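Local coordinates for succinic semialdehyde dehydrogenase (Streptococcus pyogenes MGAS1882, PDB 4YWU), which probably catalyses the oxidation of succinic semialdehyde to succinate with a nicotinamide dinucleotide as electron acceptor, at residues A89-Y94 with I138-A143; E129-P134 with A259-T264; V203-S208 with L228-D233; Y386-T391 with L424-I429. One frame throughout, in Å; residues are numbered along the deposited sequence.

Interaction 1: residues A89-Y94 with I138-A143; sequences ADIADY and IMRVFA. With SSN (4-oxobutanoic acid), chain C.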
loop_
_atom_site.group_PDB
_atom_site.type_symbol
_atom_site.label_atom_id
_atom_site.label_comp_id
_atom_site.label_asym_id
_atom_site.label_seq_id
_atom_site.Cartn_x
_atom_site.Cartn_y
_atom_site.Cartn_z
ATOM N N ALA A 89 -24.483 -8.240 6.788
ATOM C CA ALA A 89 -24.967 -9.475 6.174
ATOM C C ALA A 89 -24.571 -9.436 4.706
ATOM O O ALA A 89 -24.096 -10.423 4.142
ATOM C CB ALA A 89 -26.498 -9.590 6.312
ATOM N N ASP A 90 -24.745 -8.269 4.100
ATOM C CA ASP A 90 -24.426 -8.085 2.697
ATOM C C ASP A 90 -22.965 -8.318 2.378
ATOM O O ASP A 90 -22.639 -9.145 1.531
ATOM C CB ASP A 90 -24.830 -6.689 2.253
ATOM C CG ASP A 90 -26.034 -6.711 1.344
ATOM O OD1 ASP A 90 -27.105 -7.207 1.783
ATOM O OD2 ASP A 90 -25.904 -6.244 0.188
ATOM N N ILE A 91 -22.094 -7.577 3.053
ATOM C CA ILE A 91 -20.656 -7.693 2.866
ATOM C C ILE A 91 -20.210 -9.154 2.973
ATOM O O ILE A 91 -19.428 -9.648 2.148
ATOM C CB ILE A 91 -19.910 -6.850 3.928
ATOM C CG1 ILE A 91 -20.282 -5.375 3.766
ATOM C CG2 ILE A 91 -18.405 -7.037 3.787
ATOM C CD1 ILE A 91 -19.748 -4.478 4.869
ATOM N N ALA A 92 -20.718 -9.835 3.995
ATOM C CA ALA A 92 -20.395 -11.232 4.235
ATOM C C ALA A 92 -20.783 -12.103 3.040
ATOM O O ALA A 92 -19.953 -12.847 2.517
ATOM C CB ALA A 92 -21.103 -11.719 5.494
ATOM N N ASP A 93 -22.034 -12.014 2.596
ATOM C CA ASP A 93 -22.456 -12.825 1.459
ATOM C C ASP A 93 -21.711 -12.465 0.171
ATOM O O ASP A 93 -21.368 -13.345 -0.616
ATOM C CB ASP A 93 -23.969 -12.705 1.230
ATOM C CG ASP A 93 -24.787 -13.512 2.236
ATOM O OD1 ASP A 93 -24.239 -14.468 2.828
ATOM O OD2 ASP A 93 -25.987 -13.198 2.424
ATOM N N TYR A 94 -21.449 -11.176 -0.036
ATOM C CA TYR A 94 -20.745 -10.720 -1.231
ATOM C C TYR A 94 -19.404 -11.414 -1.377
ATOM O O TYR A 94 -19.102 -12.002 -2.409
ATOM C CB TYR A 94 -20.506 -9.214 -1.162
ATOM C CG TYR A 94 -19.734 -8.636 -2.336
ATOM C CD1 TYR A 94 -20.355 -8.406 -3.567
ATOM C CD2 TYR A 94 -18.387 -8.279 -2.200
ATOM C CE1 TYR A 94 -19.651 -7.828 -4.631
ATOM C CE2 TYR A 94 -17.679 -7.704 -3.249
ATOM C CZ TYR A 94 -18.313 -7.479 -4.456
ATOM O OH TYR A 94 -17.616 -6.898 -5.486
ATOM N N ILE A 138 -15.673 -3.607 11.311
ATOM C CA ILE A 138 -15.035 -4.915 11.391
ATOM C C ILE A 138 -15.276 -5.761 10.143
ATOM O O ILE A 138 -14.342 -6.312 9.568
ATOM C CB ILE A 138 -15.559 -5.729 12.587
ATOM C CG1 ILE A 138 -15.369 -4.943 13.879
ATOM C CG2 ILE A 138 -14.832 -7.066 12.662
ATOM C CD1 ILE A 138 -15.846 -5.682 15.092
ATOM N N MET A 139 -16.534 -5.867 9.733
ATOM C CA MET A 139 -16.879 -6.679 8.583
ATOM C C MET A 139 -16.196 -6.243 7.295
ATOM O O MET A 139 -15.881 -7.078 6.448
ATOM C CB MET A 139 -18.388 -6.685 8.377
ATOM C CG MET A 139 -18.853 -7.749 7.411
ATOM S SD MET A 139 -18.563 -9.408 8.068
ATOM C CE MET A 139 -19.997 -9.610 9.184
ATOM N N ARG A 140 -15.982 -4.937 7.148
ATOM C CA ARG A 140 -15.325 -4.395 5.959
ATOM C C ARG A 140 -13.990 -5.060 5.679
ATOM O O ARG A 140 -13.645 -5.305 4.525
ATOM C CB ARG A 140 -15.061 -2.901 6.106
ATOM C CG ARG A 140 -16.244 -2.032 5.863
ATOM C CD ARG A 140 -15.804 -0.674 5.344
ATOM N NE ARG A 140 -14.821 -0.022 6.207
ATOM C CZ ARG A 140 -14.590 1.286 6.209
ATOM N NH1 ARG A 140 -15.273 2.078 5.401
ATOM N NH2 ARG A 140 -13.670 1.802 7.006
ATOM N N VAL A 141 -13.224 -5.331 6.730
ATOM C CA VAL A 141 -11.923 -5.951 6.542
ATOM C C VAL A 141 -11.896 -7.442 6.837
ATOM O O VAL A 141 -11.138 -8.184 6.210
ATOM C CB VAL A 141 -10.858 -5.250 7.388
ATOM C CG1 VAL A 141 -10.682 -3.835 6.887
ATOM C CG2 VAL A 141 -11.264 -5.254 8.854
ATOM N N PHE A 142 -12.719 -7.888 7.778
ATOM C CA PHE A 142 -12.757 -9.306 8.110
ATOM C C PHE A 142 -13.239 -10.176 6.940
ATOM O O PHE A 142 -12.560 -11.126 6.548
ATOM C CB PHE A 142 -13.646 -9.559 9.330
ATOM C CG PHE A 142 -13.886 -11.021 9.602
ATOM C CD1 PHE A 142 -12.860 -11.835 10.061
ATOM C CD2 PHE A 142 -15.141 -11.593 9.379
ATOM C CE1 PHE A 142 -13.078 -13.198 10.295
ATOM C CE2 PHE A 142 -15.365 -12.958 9.612
ATOM C CZ PHE A 142 -14.331 -13.756 10.070
ATOM N N ALA A 143 -14.402 -9.850 6.380
ATOM C CA ALA A 143 -14.954 -10.628 5.270
ATOM C C ALA A 143 -13.928 -10.952 4.175
ATOM O O ALA A 143 -13.636 -12.120 3.909
ATOM C CB ALA A 143 -16.158 -9.900 4.663
HETATM C C1 SSN C . -17.392 6.121 8.067
HETATM O O1 SSN C . -18.064 6.383 7.025
HETATM C C2 SSN C . -16.406 4.964 8.120
HETATM O O2 SSN C . -17.534 6.829 9.088
HETATM C C3 SSN C . -14.986 5.448 8.390
HETATM C C4 SSN C . -14.107 5.038 7.213
HETATM O O4 SSN C . -13.212 5.750 6.765
#
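Ile-91 fits between Met-139 and Ala-143, residues one helical turn apart, and these three side chains make the tight part of the contact. Its CG2 methyl touches Met-139 CG at 3.7 Å and Ala-143 CB at the same 3.7 Å. With CG2 anti to the backbone N (chi1 -62° for CG1), this branch enters the interhelical gap, and the Ile-91 and Met-139 side chains slide past each other in opposite directions. Met-139 is bent at both chi2 and chi3, which carries its sulfur to Ala-92, though SD stays 4.3 Å from Ala-92 CB. Small alanines on both helices suit this closeness: Ala-92 CA and Ala-143 CA are only 5.6 Å apart. The helix segments run almost parallel, at 9°, with axes 9.3 Å apart.

Packing is looser at Arg-140, whose CG is 4.4 Å from Ile-91 CD1. Arg-140 starts off away from helix 78-102, and the end of its side chain lies at the ligand, where the edge of its guanidinium faces 4-oxobutanoic acid; Glu-437 forms a salt bridge with NE, and Phe-426 supplies a cation-pi partner. Toward solvent, Asp-90 is exposed, and Asp-93, partly exposed, is hydrogen-bonded to His-53. The pair is flanked by helices and a strand: helix 45-61 packs on Ala-92, helix 161-173 on Met-139, and strand 152-155 on Ile-138 and Phe-142.

Interaction 2: residues E129-P134 with A259-T264; sequences EPWNFP and AGQVCT. With SSN (4-oxobutanoic acid), chain C.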
loop_
_atom_site.group_PDB
_atom_site.type_symbol
_atom_site.label_atom_id
_atom_site.label_comp_id
_atom_site.label_asym_id
_atom_site.label_seq_id
_atom_site.Cartn_x
_atom_site.Cartn_y
_atom_site.Cartn_z
ATOM N N GLU A 129 -10.142 -0.838 14.567
ATOM C CA GLU A 129 -11.386 -0.238 14.125
ATOM C C GLU A 129 -11.995 0.760 15.103
ATOM O O GLU A 129 -11.795 0.660 16.314
ATOM C CB GLU A 129 -12.383 -1.353 13.796
ATOM C CG GLU A 129 -11.885 -2.332 12.724
ATOM C CD GLU A 129 -11.326 -1.613 11.489
ATOM O OE1 GLU A 129 -11.953 -0.631 11.039
ATOM O OE2 GLU A 129 -10.269 -2.025 10.953
ATOM N N PRO A 130 -12.737 1.753 14.581
ATOM C CA PRO A 130 -13.389 2.795 15.380
ATOM C C PRO A 130 -14.776 2.419 15.904
ATOM O O PRO A 130 -15.312 1.360 15.588
ATOM C CB PRO A 130 -13.440 3.964 14.416
ATOM C CG PRO A 130 -13.769 3.270 13.137
ATOM C CD PRO A 130 -12.818 2.082 13.147
ATOM N N TRP A 131 -15.366 3.316 16.683
ATOM C CA TRP A 131 -16.673 3.068 17.269
ATOM C C TRP A 131 -17.899 3.542 16.494
ATOM O O TRP A 131 -19.001 3.064 16.752
ATOM C CB TRP A 131 -16.730 3.672 18.676
ATOM C CG TRP A 131 -16.304 5.108 18.709
ATOM C CD1 TRP A 131 -15.073 5.593 19.053
ATOM C CD2 TRP A 131 -17.086 6.241 18.322
ATOM N NE1 TRP A 131 -15.040 6.956 18.901
ATOM C CE2 TRP A 131 -16.261 7.381 18.451
ATOM C CE3 TRP A 131 -18.404 6.404 17.874
ATOM C CZ2 TRP A 131 -16.712 8.673 18.149
ATOM C CZ3 TRP A 131 -18.854 7.690 17.572
ATOM C CH2 TRP A 131 -18.008 8.806 17.711
ATOM N N ASN A 132 -17.740 4.463 15.552
ATOM C CA ASN A 132 -18.913 4.961 14.838
ATOM C C ASN A 132 -19.729 3.905 14.072
ATOM O O ASN A 132 -20.899 4.126 13.763
ATOM C CB ASN A 132 -18.520 6.129 13.924
ATOM C CG ASN A 132 -17.685 5.700 12.740
ATOM O OD1 ASN A 132 -16.774 4.877 12.864
ATOM N ND2 ASN A 132 -17.981 6.273 11.579
ATOM N N PHE A 133 -19.119 2.761 13.780
ATOM C CA PHE A 133 -19.790 1.660 13.085
ATOM C C PHE A 133 -19.157 0.371 13.583
ATOM O O PHE A 133 -18.435 -0.311 12.859
ATOM C CB PHE A 133 -19.619 1.780 11.571
ATOM C CG PHE A 133 -20.472 2.844 10.953
ATOM C CD1 PHE A 133 -21.848 2.679 10.862
ATOM C CD2 PHE A 133 -19.905 4.021 10.471
ATOM C CE1 PHE A 133 -22.652 3.671 10.300
ATOM C CE2 PHE A 133 -20.697 5.021 9.907
ATOM C CZ PHE A 133 -22.073 4.847 9.822
ATOM N N PRO A 134 -19.442 0.016 14.840
ATOM C CA PRO A 134 -18.931 -1.177 15.519
ATOM C C PRO A 134 -18.809 -2.428 14.658
ATOM O O PRO A 134 -17.738 -3.028 14.580
ATOM C CB PRO A 134 -19.912 -1.359 16.669
ATOM C CG PRO A 134 -20.275 0.055 17.003
ATOM C CD PRO A 134 -20.501 0.656 15.640
ATOM N N ALA A 259 -25.932 10.829 14.005
ATOM C CA ALA A 259 -25.695 12.106 14.673
ATOM C C ALA A 259 -24.470 12.866 14.141
ATOM O O ALA A 259 -23.792 13.579 14.891
ATOM C CB ALA A 259 -25.572 11.892 16.185
ATOM N N GLY A 260 -24.189 12.713 12.851
ATOM C CA GLY A 260 -23.058 13.406 12.257
ATOM C C GLY A 260 -21.698 12.764 12.481
ATOM O O GLY A 260 -20.673 13.287 12.032
ATOM N N GLN A 261 -21.683 11.634 13.175
ATOM C CA GLN A 261 -20.443 10.931 13.453
ATOM C C GLN A 261 -20.128 9.933 12.328
ATOM O O GLN A 261 -20.042 8.726 12.542
ATOM C CB GLN A 261 -20.560 10.208 14.796
ATOM C CG GLN A 261 -20.863 11.129 15.971
ATOM C CD GLN A 261 -21.284 10.365 17.211
ATOM O OE1 GLN A 261 -22.264 9.624 17.186
ATOM N NE2 GLN A 261 -20.546 10.539 18.300
ATOM N N VAL A 262 -19.959 10.453 11.121
ATOM C CA VAL A 262 -19.657 9.630 9.963
ATOM C C VAL A 262 -18.537 10.316 9.199
ATOM O O VAL A 262 -18.650 11.487 8.846
ATOM C CB VAL A 262 -20.885 9.508 9.041
ATOM C CG1 VAL A 262 -20.647 8.450 7.978
ATOM C CG2 VAL A 262 -22.108 9.188 9.866
ATOM N N CYS A 263 -17.455 9.583 8.956
ATOM C CA CYS A 263 -16.312 10.124 8.237
ATOM C C CYS A 263 -16.756 10.690 6.898
ATOM O O CYS A 263 -16.172 11.655 6.407
ATOM C CB CYS A 263 -15.249 9.043 8.042
ATOM S SG CYS A 263 -14.554 8.402 9.604
ATOM N N THR A 264 -17.793 10.103 6.311
ATOM C CA THR A 264 -18.307 10.591 5.034
ATOM C C THR A 264 -19.558 11.459 5.188
ATOM O O THR A 264 -20.346 11.619 4.255
ATOM C CB THR A 264 -18.603 9.431 4.051
ATOM O OG1 THR A 264 -19.181 8.330 4.762
ATOM C CG2 THR A 264 -17.328 8.988 3.360
HETATM C C1 SSN C . -17.392 6.121 8.067
HETATM O O1 SSN C . -18.064 6.383 7.025
HETATM C C2 SSN C . -16.406 4.964 8.120
HETATM O O2 SSN C . -17.534 6.829 9.088
HETATM C C3 SSN C . -14.986 5.448 8.390
HETATM C C4 SSN C . -14.107 5.038 7.213
HETATM O O4 SSN C . -13.212 5.750 6.765
#
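Asn-132 and Cys-263, brought close from two distant loops, grip one carboxylate oxygen of 4-oxobutanoic acid; what is unusual is that the acid end of the ligand, not its aldehyde, sits here. The site corresponds to the oxyanion hole of aldehyde dehydrogenases, in which an asparagine amide and the backbone N of the catalytic cysteine hold the substrate's carbonyl oxygen; Asn-132 and Cys-263 probably play these parts. The backbone N of Cys-263 gives ligand O2 a bond of 2.8 Å at 155°, whereas Asn-132 ND2 reaches the same O2 at 2.6 Å but bent to 128°, hence weak.

In Asn-132, CG sits between the backbone N and the carbonyl carbon, and ND2 also makes a weak bond, 3.3 Å long, to Gln-261 O. A hydrogen bond from Gln-137 to OD1 helps fix which way the amide is turned, with ND2 directed into the pocket. An inverse gamma turn centred on Gln-261 presents its carbonyl to Asn-132, and Gly-260 before it takes backbone angles suited to glycine. The side chain of Gln-261 crosses the benzo end of Trp-131 at about a right angle, their planes 58° apart.

Apolar residues close the wall beside the carboxylate: the edge of Phe-133 meets both the ligand and Val-262, with CE2 3.9 Å from Val-262 CG1. Cys-263 SG approaches ligand C3 to 3.2 Å.

Interaction 3: residues V203-S208 with L228-D233; sequences VCLTGS and LELGGD. With SSN (4-oxobutanoic acid), chain C.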
loop_
_atom_site.group_PDB
_atom_site.type_symbol
_atom_site.label_atom_id
_atom_site.label_comp_id
_atom_site.label_asym_id
_atom_site.label_seq_id
_atom_site.Cartn_x
_atom_site.Cartn_y
_atom_site.Cartn_z
ATOM N N VAL A 203 -1.232 -4.223 8.610
ATOM C CA VAL A 203 -2.156 -3.473 9.453
ATOM C C VAL A 203 -3.140 -2.598 8.696
ATOM O O VAL A 203 -2.746 -1.743 7.901
ATOM C CB VAL A 203 -1.401 -2.541 10.421
ATOM C CG1 VAL A 203 -2.363 -1.993 11.451
ATOM C CG2 VAL A 203 -0.256 -3.282 11.088
ATOM N N CYS A 204 -4.425 -2.815 8.947
ATOM C CA CYS A 204 -5.465 -1.994 8.333
ATOM C C CYS A 204 -6.141 -1.233 9.478
ATOM O O CYS A 204 -6.815 -1.820 10.335
ATOM C CB CYS A 204 -6.486 -2.847 7.563
ATOM S SG CYS A 204 -7.277 -4.175 8.509
ATOM N N LEU A 205 -5.940 0.078 9.503
ATOM C CA LEU A 205 -6.519 0.884 10.554
ATOM C C LEU A 205 -7.565 1.870 10.069
ATOM O O LEU A 205 -7.485 2.390 8.956
ATOM C CB LEU A 205 -5.408 1.632 11.295
ATOM C CG LEU A 205 -5.820 2.596 12.413
ATOM C CD1 LEU A 205 -4.664 2.764 13.376
ATOM C CD2 LEU A 205 -6.241 3.942 11.831
ATOM N N THR A 206 -8.557 2.106 10.919
ATOM C CA THR A 206 -9.616 3.058 10.634
ATOM C C THR A 206 -9.813 3.851 11.920
ATOM O O THR A 206 -10.122 3.277 12.962
ATOM C CB THR A 206 -10.937 2.356 10.252
ATOM O OG1 THR A 206 -10.708 1.458 9.160
ATOM C CG2 THR A 206 -11.974 3.380 9.815
ATOM N N GLY A 207 -9.600 5.163 11.853
ATOM C CA GLY A 207 -9.753 5.998 13.032
ATOM C C GLY A 207 -9.297 7.432 12.835
ATOM O O GLY A 207 -9.509 8.023 11.776
ATOM N N SER A 208 -8.664 7.991 13.862
ATOM C CA SER A 208 -8.177 9.375 13.824
ATOM C C SER A 208 -6.800 9.504 13.174
ATOM O O SER A 208 -6.166 8.512 12.841
ATOM C CB SER A 208 -8.108 9.935 15.246
ATOM O OG SER A 208 -7.171 9.201 16.028
ATOM N N LEU A 228 -4.807 2.987 5.536
ATOM C CA LEU A 228 -5.440 3.853 6.508
ATOM C C LEU A 228 -6.733 4.453 6.024
ATOM O O LEU A 228 -6.834 4.908 4.887
ATOM C CB LEU A 228 -4.497 4.990 6.892
ATOM C CG LEU A 228 -3.129 4.583 7.427
ATOM C CD1 LEU A 228 -2.418 5.812 7.972
ATOM C CD2 LEU A 228 -3.304 3.531 8.508
ATOM N N GLU A 229 -7.723 4.443 6.903
ATOM C CA GLU A 229 -9.024 5.033 6.622
ATOM C C GLU A 229 -9.192 6.053 7.740
ATOM O O GLU A 229 -9.637 5.713 8.837
ATOM C CB GLU A 229 -10.135 3.981 6.702
ATOM C CG GLU A 229 -10.118 2.945 5.584
ATOM C CD GLU A 229 -10.627 3.497 4.260
ATOM O OE1 GLU A 229 -10.407 2.854 3.209
ATOM O OE2 GLU A 229 -11.259 4.573 4.271
ATOM N N LEU A 230 -8.806 7.296 7.474
ATOM C CA LEU A 230 -8.918 8.341 8.483
ATOM C C LEU A 230 -10.166 9.205 8.276
ATOM O O LEU A 230 -11.058 8.842 7.511
ATOM C CB LEU A 230 -7.644 9.189 8.482
ATOM C CG LEU A 230 -6.376 8.325 8.584
ATOM C CD1 LEU A 230 -5.143 9.196 8.588
ATOM C CD2 LEU A 230 -6.425 7.481 9.841
ATOM N N GLY A 231 -10.238 10.341 8.957
ATOM C CA GLY A 231 -11.417 11.183 8.833
ATOM C C GLY A 231 -11.657 11.878 7.501
ATOM O O GLY A 231 -10.918 11.701 6.534
ATOM N N GLY A 232 -12.713 12.678 7.459
ATOM C CA GLY A 232 -13.042 13.409 6.253
ATOM C C GLY A 232 -13.770 14.697 6.586
ATOM O O GLY A 232 -14.152 14.929 7.733
ATOM N N ASP A 233 -13.957 15.538 5.581
ATOM C CA ASP A 233 -14.650 16.810 5.737
ATOM C C ASP A 233 -15.260 17.017 4.358
ATOM O O ASP A 233 -14.994 17.997 3.665
ATOM C CB ASP A 233 -13.633 17.902 6.072
ATOM C CG ASP A 233 -14.275 19.126 6.689
ATOM O OD1 ASP A 233 -15.272 18.955 7.427
ATOM O OD2 ASP A 233 -13.776 20.252 6.452
HETATM C C1 SSN C . -17.392 6.121 8.067
HETATM O O1 SSN C . -18.064 6.383 7.025
HETATM C C2 SSN C . -16.406 4.964 8.120
HETATM O O2 SSN C . -17.534 6.829 9.088
HETATM C C3 SSN C . -14.986 5.448 8.390
HETATM C C4 SSN C . -14.107 5.038 7.213
HETATM O O4 SSN C . -13.212 5.750 6.765
#
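Thr-206 and Glu-229 are turned alike about their first torsions, with chi1 -55° and -70°, so that the two side chains lie side by side and point the same way. Thr-206 OG1 is 3.6 Å from Glu-229 CB, and its hydroxyl is bonded to Glu-129. The bend at chi2 (-75°) carries the glutamate's carboxylate to the ligand pocket, where OE2 stands 3.4 Å from the aldehyde oxygen O4 of 4-oxobutanoic acid. The glutamate is probably the counterpart of the family's general base.

The backbones meet as neighbouring parallel strands, 200-206 and 225-229, joined through helix 209-221 in a beta-alpha-beta crossover of the Rossmann-like, dinucleotide-binding part of the family fold. Glu-229 N bonds to Leu-205 O at 2.9 Å, in the carbonyl plane; Gly-207 N returns a bond to Glu-229 O at 3.1 Å. Ser-208 is the N-cap of the crossover helix, its OG making a weak bond to Gly-211 N.

On the face with Leu-205 and Leu-228 the contact is apolar, both touching that helix, and Leu-205 CB packs on Leu-228 CD2 at 4.0 Å. Beyond the strand end, Leu-230 brings CD2 to 3.2 Å from Ser-208 O and also packs on Leu-223 of the second subunit.

Interaction 4: residues Y386-T391 with L424-I429; sequences YGLGGT and LPFGGI. With SSN (4-oxobutanoic acid), chain C.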
loop_
_atom_site.group_PDB
_atom_site.type_symbol
_atom_site.label_atom_id
_atom_site.label_comp_id
_atom_site.label_asym_id
_atom_site.label_seq_id
_atom_site.Cartn_x
_atom_site.Cartn_y
_atom_site.Cartn_z
ATOM N N TYR A 386 -8.384 17.134 3.896
ATOM C CA TYR A 386 -9.056 15.846 3.785
ATOM C C TYR A 386 -9.505 15.592 2.350
ATOM O O TYR A 386 -9.603 16.523 1.548
ATOM C CB TYR A 386 -10.272 15.822 4.706
ATOM C CG TYR A 386 -9.916 15.883 6.166
ATOM C CD1 TYR A 386 -9.309 14.797 6.796
ATOM C CD2 TYR A 386 -10.196 17.017 6.925
ATOM C CE1 TYR A 386 -8.993 14.836 8.149
ATOM C CE2 TYR A 386 -9.880 17.069 8.286
ATOM C CZ TYR A 386 -9.282 15.971 8.888
ATOM O OH TYR A 386 -8.996 15.993 10.232
ATOM N N GLY A 387 -9.784 14.333 2.030
ATOM C CA GLY A 387 -10.228 13.998 0.687
ATOM C C GLY A 387 -10.809 12.603 0.678
ATOM O O GLY A 387 -10.305 11.707 -0.003
ATOM N N LEU A 388 -11.875 12.411 1.447
ATOM C CA LEU A 388 -12.502 11.105 1.534
ATOM C C LEU A 388 -13.638 10.954 0.545
ATOM O O LEU A 388 -13.489 10.294 -0.480
ATOM C CB LEU A 388 -13.020 10.852 2.949
ATOM C CG LEU A 388 -13.476 9.409 3.174
ATOM C CD1 LEU A 388 -12.296 8.465 2.906
ATOM C CD2 LEU A 388 -13.997 9.238 4.592
ATOM N N GLY A 389 -14.774 11.563 0.858
ATOM C CA GLY A 389 -15.915 11.469 -0.031
ATOM C C GLY A 389 -16.354 12.834 -0.510
ATOM O O GLY A 389 -15.536 13.736 -0.695
ATOM N N GLY A 390 -17.654 12.992 -0.698
ATOM C CA GLY A 390 -18.184 14.255 -1.165
ATOM C C GLY A 390 -19.399 13.999 -2.040
ATOM O O GLY A 390 -19.588 12.884 -2.539
ATOM N N THR A 391 -20.220 15.027 -2.223
ATOM C CA THR A 391 -21.422 14.912 -3.030
ATOM C C THR A 391 -21.511 16.045 -4.030
ATOM O O THR A 391 -21.126 17.171 -3.731
ATOM C CB THR A 391 -22.690 14.974 -2.147
ATOM O OG1 THR A 391 -22.785 13.788 -1.353
ATOM C CG2 THR A 391 -23.941 15.116 -3.009
ATOM N N LEU A 424 -18.555 -1.523 -3.865
ATOM C CA LEU A 424 -17.944 -0.213 -4.069
ATOM C C LEU A 424 -16.708 0.013 -3.200
ATOM O O LEU A 424 -16.732 -0.198 -1.985
ATOM C CB LEU A 424 -18.959 0.896 -3.783
ATOM C CG LEU A 424 -20.236 0.904 -4.623
ATOM C CD1 LEU A 424 -21.203 1.956 -4.089
ATOM C CD2 LEU A 424 -19.887 1.179 -6.069
ATOM N N PRO A 425 -15.608 0.450 -3.824
ATOM C CA PRO A 425 -14.365 0.709 -3.094
ATOM C C PRO A 425 -14.515 1.915 -2.171
ATOM O O PRO A 425 -15.085 2.941 -2.559
ATOM C CB PRO A 425 -13.350 0.948 -4.211
ATOM C CG PRO A 425 -14.197 1.518 -5.318
ATOM C CD PRO A 425 -15.428 0.656 -5.272
ATOM N N PHE A 426 -14.009 1.785 -0.949
ATOM C CA PHE A 426 -14.099 2.861 0.024
ATOM C C PHE A 426 -12.702 3.309 0.423
ATOM O O PHE A 426 -11.854 2.485 0.761
ATOM C CB PHE A 426 -14.875 2.372 1.246
ATOM C CG PHE A 426 -15.358 3.473 2.147
ATOM C CD1 PHE A 426 -14.467 4.183 2.950
ATOM C CD2 PHE A 426 -16.712 3.788 2.211
ATOM C CE1 PHE A 426 -14.919 5.189 3.806
ATOM C CE2 PHE A 426 -17.175 4.791 3.062
ATOM C CZ PHE A 426 -16.278 5.491 3.861
ATOM N N GLY A 427 -12.460 4.616 0.372
ATOM C CA GLY A 427 -11.150 5.129 0.736
ATOM C C GLY A 427 -10.934 6.540 0.231
ATOM O O GLY A 427 -11.680 7.010 -0.618
ATOM N N GLY A 428 -9.916 7.220 0.743
ATOM C CA GLY A 428 -9.666 8.578 0.294
ATOM C C GLY A 428 -8.199 8.911 0.121
ATOM O O GLY A 428 -7.347 8.015 0.143
ATOM N N ILE A 429 -7.909 10.202 -0.060
ATOM C CA ILE A 429 -6.535 10.690 -0.230
ATOM C C ILE A 429 -6.202 11.698 0.868
ATOM O O ILE A 429 -6.985 11.893 1.800
ATOM C CB ILE A 429 -6.332 11.384 -1.598
ATOM C CG1 ILE A 429 -7.253 12.598 -1.711
ATOM C CG2 ILE A 429 -6.621 10.413 -2.726
ATOM C CD1 ILE A 429 -7.046 13.388 -2.968
HETATM C C1 SSN C . -17.392 6.121 8.067
HETATM O O1 SSN C . -18.064 6.383 7.025
HETATM C C2 SSN C . -16.406 4.964 8.120
HETATM O O2 SSN C . -17.534 6.829 9.088
HETATM C C3 SSN C . -14.986 5.448 8.390
HETATM C C4 SSN C . -14.107 5.038 7.213
HETATM O O4 SSN C . -13.212 5.750 6.765
#
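Gly-387 and Leu-388 pass close against Gly-428 and Ile-429, the CA atoms of Leu-388 and Gly-428 lying 4.0 Å apart, and one backbone bond joins them: Ile-429 N to Gly-387 O, 2.8 Å and nearly straight at 165°. The donor lies 38° above the carbonyl plane, not on a lone pair. The glycines make this approach possible. A CB at Gly-428 would clash with Gly-387 O and Leu-388 CA, and one at Gly-387 with Ile-429 CG1, so glycine suits both places.

Leu-388 is the main side chain of the contact. With CG anti to the backbone N (chi1 -170°), it lies alongside the opposite chain, and its CD1 methyl rests on the peptide between Gly-427 and Gly-428, 3.4 Å from Gly-428 N. The other branch, CD2, meets the Phe-426 ring obliquely, 4.2 Å from CE1. An aliphatic residue suits this spot between backbone, ring and ligand pocket. Phe-426 also lines the pocket: CE1 is 3.5 Å from ligand O4, while CZ is 3.7 Å from O1, so the ring runs beside the ligand from its aldehyde end to its acid end. Ile-429 lays CG1 against Gly-387 O at 3.6 Å.

From here segment 386-391 runs into strand 391-393, placed between strands 235-238 and 411-414 of the seven-stranded sheet, while Met-411 touches Leu-388 and Phe-426. Residues 424-429 lie near helix 439-443, where Pro-425 packs, and Leu-424 and Pro-425 pack on Tyr-453 and Leu-108 of the second subunit.

How the interactions relate
All four interactions touch 4-oxobutanoic acid, interaction 1 through Arg-140 alone, with centres 11 to 19 Å apart. Along the chain interaction 1 opens first, interaction 2 crosses it, interaction 3 falls wholly within the span of interaction 2, and interaction 4 comes last. Interaction 3 lies in the mixed six-stranded sheet, and 129-134 of interaction 2 leaves the same sheet after strand 124-128, neighbour of strand 200-206, and runs on into helix 134-148 of interaction 1. Residues 259-264 and 386-391 instead lead into strands 268-272 and 391-393 of the seven-stranded sheet. The ligand thus lies among loops that lead from one sheet and into the other, consistent with substrate and cofactor being brought together between the two domains of the family.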